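Local coordinates for NimC/NimA family protein (Clostridium acetobutylicum, PDB 2IG6) that binds flavin mononucleotide and, as a NimC/NimA family member of the flavoprotein oxidoreductases, probably carries out a flavin-dependent redox reaction, at residues Gln42-Pro47 with Phe69-Gln74. Residues are numbered along the deposited sequence; the frame is centred on the assembly and turned at random.
Sequences QPRVRP and FKQMIQ. With FMN (flavin mononucleotide), chain D.
Bends at chi2 (-75°) and chi3 (-69°) fold the Arg46 chain obliquely back toward the start of its strand, while Gln71, extended beyond CG, reaches from the helix to meet the Arg46 guanidinium. Arg46 NH2 donates to Gln71 OE1 over 3.0 Å; the donor is tilted from the carbonyl plane, and the guanidinium and amide planes stand 49° apart. NH2 also gives a shorter, nearly straight bond to FMN O1P (2.8 Å), and NE donates to FMN O5' at 3.0 Å, in the guanidinium plane. With NH1 bonded to Thr37 OG1 and Leu35 O, all three nitrogens are engaged, fixing the group's rotation beside the phosphate. Gln71 OE1 also bonds Thr37 OG1, a second-shell position from which it probably steadies the arginine. Arg44 CG makes van der Waals contact with the amide, 3.6 Å from Gln71 OE1, while its guanidinium salt-bridges Glu39 and Glu79 of the second subunit. Pro47 O accepts a bond from the ribityl hydroxyl FMN O2' (2.8 Å). The strand supplies Arg46 to the phosphate and the helix backs it through Gln71, consistent with the FMN-binding split barrel of the pyridoxamine 5'-phosphate oxidase family, whose second subunit completes the site, here through its Arg91.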
loop_
_atom_site.group_PDB
_atom_site.type_symbol
_atom_site.label_atom_id
_atom_site.label_comp_id
_atom_site.label_asym_id
_atom_site.label_seq_id
_atom_site.Cartn_x
_atom_site.Cartn_y
_atom_site.Cartn_z
ATOM N N GLN A 42 12.337 1.391 -7.288
ATOM C CA GLN A 42 11.386 0.320 -6.983
ATOM C C GLN A 42 10.481 0.681 -5.807
ATOM O O GLN A 42 10.933 0.766 -4.667
ATOM C CB GLN A 42 12.140 -0.985 -6.683
ATOM C CG GLN A 42 11.259 -2.143 -6.250
ATOM C CD GLN A 42 10.356 -2.634 -7.349
ATOM O OE1 GLN A 42 10.838 -3.137 -8.383
ATOM N NE2 GLN A 42 9.031 -2.513 -7.138
ATOM N N PRO A 43 9.185 0.902 -6.072
ATOM C CA PRO A 43 8.249 1.042 -4.958
ATOM C C PRO A 43 8.170 -0.234 -4.156
ATOM O O PRO A 43 8.270 -1.323 -4.704
ATOM C CB PRO A 43 6.908 1.326 -5.626
ATOM C CG PRO A 43 7.194 1.570 -7.048
ATOM C CD PRO A 43 8.539 1.063 -7.382
ATOM N N ARG A 44 7.981 -0.067 -2.859
ATOM C CA ARG A 44 7.769 -1.150 -1.917
ATOM C C ARG A 44 6.558 -0.827 -1.048
ATOM O O ARG A 44 6.344 0.328 -0.686
ATOM C CB ARG A 44 8.988 -1.282 -1.018
ATOM C CG ARG A 44 10.283 -1.657 -1.704
ATOM C CD ARG A 44 10.223 -3.028 -2.336
ATOM N NE ARG A 44 11.529 -3.463 -2.790
ATOM C CZ ARG A 44 11.743 -4.576 -3.478
ATOM N NH1 ARG A 44 10.740 -5.389 -3.758
ATOM N NH2 ARG A 44 12.972 -4.909 -3.858
ATOM N N VAL A 45 5.777 -1.856 -0.719
ATOM C CA VAL A 45 4.620 -1.716 0.156
ATOM C C VAL A 45 4.408 -2.971 0.971
ATOM O O VAL A 45 4.630 -4.093 0.492
ATOM C CB VAL A 45 3.337 -1.319 -0.643
ATOM C CG1 VAL A 45 2.964 -2.343 -1.694
ATOM C CG2 VAL A 45 2.149 -1.052 0.278
ATOM N N ARG A 46 3.981 -2.772 2.209
ATOM C CA ARG A 46 3.752 -3.876 3.142
ATOM C C ARG A 46 2.751 -3.435 4.194
ATOM O O ARG A 46 2.603 -2.238 4.418
ATOM C CB ARG A 46 5.065 -4.326 3.799
ATOM C CG ARG A 46 5.551 -3.461 4.954
ATOM C CD ARG A 46 6.144 -2.168 4.447
ATOM N NE ARG A 46 7.403 -2.388 3.750
ATOM C CZ ARG A 46 8.016 -1.529 2.933
ATOM N NH1 ARG A 46 7.485 -0.359 2.627
ATOM N NH2 ARG A 46 9.195 -1.839 2.446
ATOM N N PRO A 47 2.061 -4.396 4.830
ATOM C CA PRO A 47 1.137 -4.038 5.905
ATOM C C PRO A 47 1.871 -3.584 7.170
ATOM O O PRO A 47 2.918 -4.140 7.540
ATOM C CB PRO A 47 0.366 -5.337 6.155
ATOM C CG PRO A 47 1.220 -6.418 5.672
ATOM C CD PRO A 47 2.065 -5.851 4.573
ATOM N N PHE A 69 12.723 -0.183 7.156
ATOM C CA PHE A 69 13.353 0.843 7.983
ATOM C C PHE A 69 14.497 1.511 7.223
ATOM O O PHE A 69 14.598 2.736 7.155
ATOM C CB PHE A 69 13.908 0.229 9.265
ATOM C CG PHE A 69 14.607 1.223 10.141
ATOM C CD1 PHE A 69 13.881 2.019 11.005
ATOM C CD2 PHE A 69 15.972 1.378 10.093
ATOM C CE1 PHE A 69 14.512 2.944 11.794
ATOM C CE2 PHE A 69 16.616 2.324 10.886
ATOM C CZ PHE A 69 15.881 3.101 11.736
ATOM N N LYS A 70 15.364 0.698 6.630
ATOM C CA LYS A 70 16.522 1.225 5.916
ATOM C C LYS A 70 16.053 2.119 4.756
ATOM O O LYS A 70 16.655 3.163 4.467
ATOM C CB LYS A 70 17.396 0.076 5.415
ATOM C CG LYS A 70 18.046 -0.703 6.555
ATOM C CD LYS A 70 18.583 -2.072 6.144
ATOM C CE LYS A 70 19.301 -2.721 7.334
ATOM N NZ LYS A 70 19.810 -4.094 7.045
ATOM N N GLN A 71 14.967 1.721 4.115
ATOM C CA GLN A 71 14.381 2.526 3.025
ATOM C C GLN A 71 13.910 3.882 3.529
ATOM O O GLN A 71 14.088 4.889 2.848
ATOM C CB GLN A 71 13.244 1.763 2.345
ATOM C CG GLN A 71 13.771 0.581 1.518
ATOM C CD GLN A 71 12.748 -0.480 1.243
ATOM O OE1 GLN A 71 11.540 -0.262 1.367
ATOM N NE2 GLN A 71 13.228 -1.666 0.856
HETATM N N MSE A 72 13.329 3.913 4.734
HETATM C CA MSE A 72 12.786 5.173 5.291
HETATM C C MSE A 72 13.897 6.117 5.721
HETATM O O MSE A 72 13.717 7.339 5.714
HETATM C CB MSE A 72 11.852 4.896 6.457
HETATM C CG MSE A 72 10.511 4.306 6.008
HETATM SE SE MSE A 72 9.280 4.111 7.487
HETATM C CE MSE A 72 9.981 2.709 8.355
ATOM N N ILE A 73 15.039 5.541 6.103
ATOM C CA ILE A 73 16.239 6.334 6.426
ATOM C C ILE A 73 16.835 6.906 5.149
ATOM O O ILE A 73 17.171 8.089 5.101
ATOM C CB ILE A 73 17.282 5.496 7.183
ATOM C CG1 ILE A 73 16.705 4.974 8.506
ATOM C CG2 ILE A 73 18.561 6.302 7.429
ATOM C CD1 ILE A 73 16.063 6.047 9.389
ATOM N N GLN A 74 16.924 6.085 4.107
ATOM C CA GLN A 74 17.534 6.494 2.852
ATOM C C GLN A 74 16.661 7.514 2.101
ATOM O O GLN A 74 17.185 8.422 1.462
ATOM C CB GLN A 74 17.858 5.245 2.001
ATOM C CG GLN A 74 18.317 5.485 0.576
ATOM C CD GLN A 74 19.614 6.243 0.497
ATOM O OE1 GLN A 74 20.392 6.293 1.467
ATOM N NE2 GLN A 74 19.876 6.827 -0.672
HETATM N N1 FMN D . 6.107 -4.380 10.546
HETATM C C2 FMN D . 6.575 -3.237 11.171
HETATM O O2 FMN D . 7.771 -2.996 11.112
HETATM N N3 FMN D . 5.699 -2.386 11.813
HETATM C C4 FMN D . 4.356 -2.679 11.913
HETATM O O4 FMN D . 3.557 -1.838 12.328
HETATM C C4A FMN D . 3.878 -3.833 11.280
HETATM N N5 FMN D . 2.532 -4.160 11.363
HETATM C C5A FMN D . 2.067 -5.286 10.708
HETATM C C6 FMN D . 0.708 -5.592 10.759
HETATM C C7 FMN D . 0.237 -6.721 10.106
HETATM C C7M FMN D . -1.215 -7.056 10.242
HETATM C C8 FMN D . 1.129 -7.540 9.408
HETATM C C8M FMN D . 0.646 -8.669 8.541
HETATM C C9 FMN D . 2.479 -7.260 9.367
HETATM C C9A FMN D . 2.958 -6.101 10.016
HETATM N N10 FMN D . 4.307 -5.801 9.964
HETATM C C10 FMN D . 4.766 -4.660 10.612
HETATM C "C1'" FMN D . 5.343 -6.704 9.361
HETATM C "C2'" FMN D . 5.762 -6.197 7.975
HETATM O "O2'" FMN D . 4.672 -6.217 7.046
HETATM C "C3'" FMN D . 6.905 -7.073 7.493
HETATM O "O3'" FMN D . 7.945 -7.144 8.471
HETATM C "C4'" FMN D . 7.470 -6.594 6.157
HETATM O "O4'" FMN D . 8.212 -7.658 5.610
HETATM C "C5'" FMN D . 8.406 -5.398 6.331
HETATM O "O5'" FMN D . 8.716 -4.751 5.102
HETATM P P FMN D . 10.095 -5.110 4.354
HETATM O O1P FMN D . 10.215 -4.327 3.100
HETATM O O2P FMN D . 10.062 -6.594 4.069
HETATM O O3P FMN D . 11.261 -4.824 5.277
#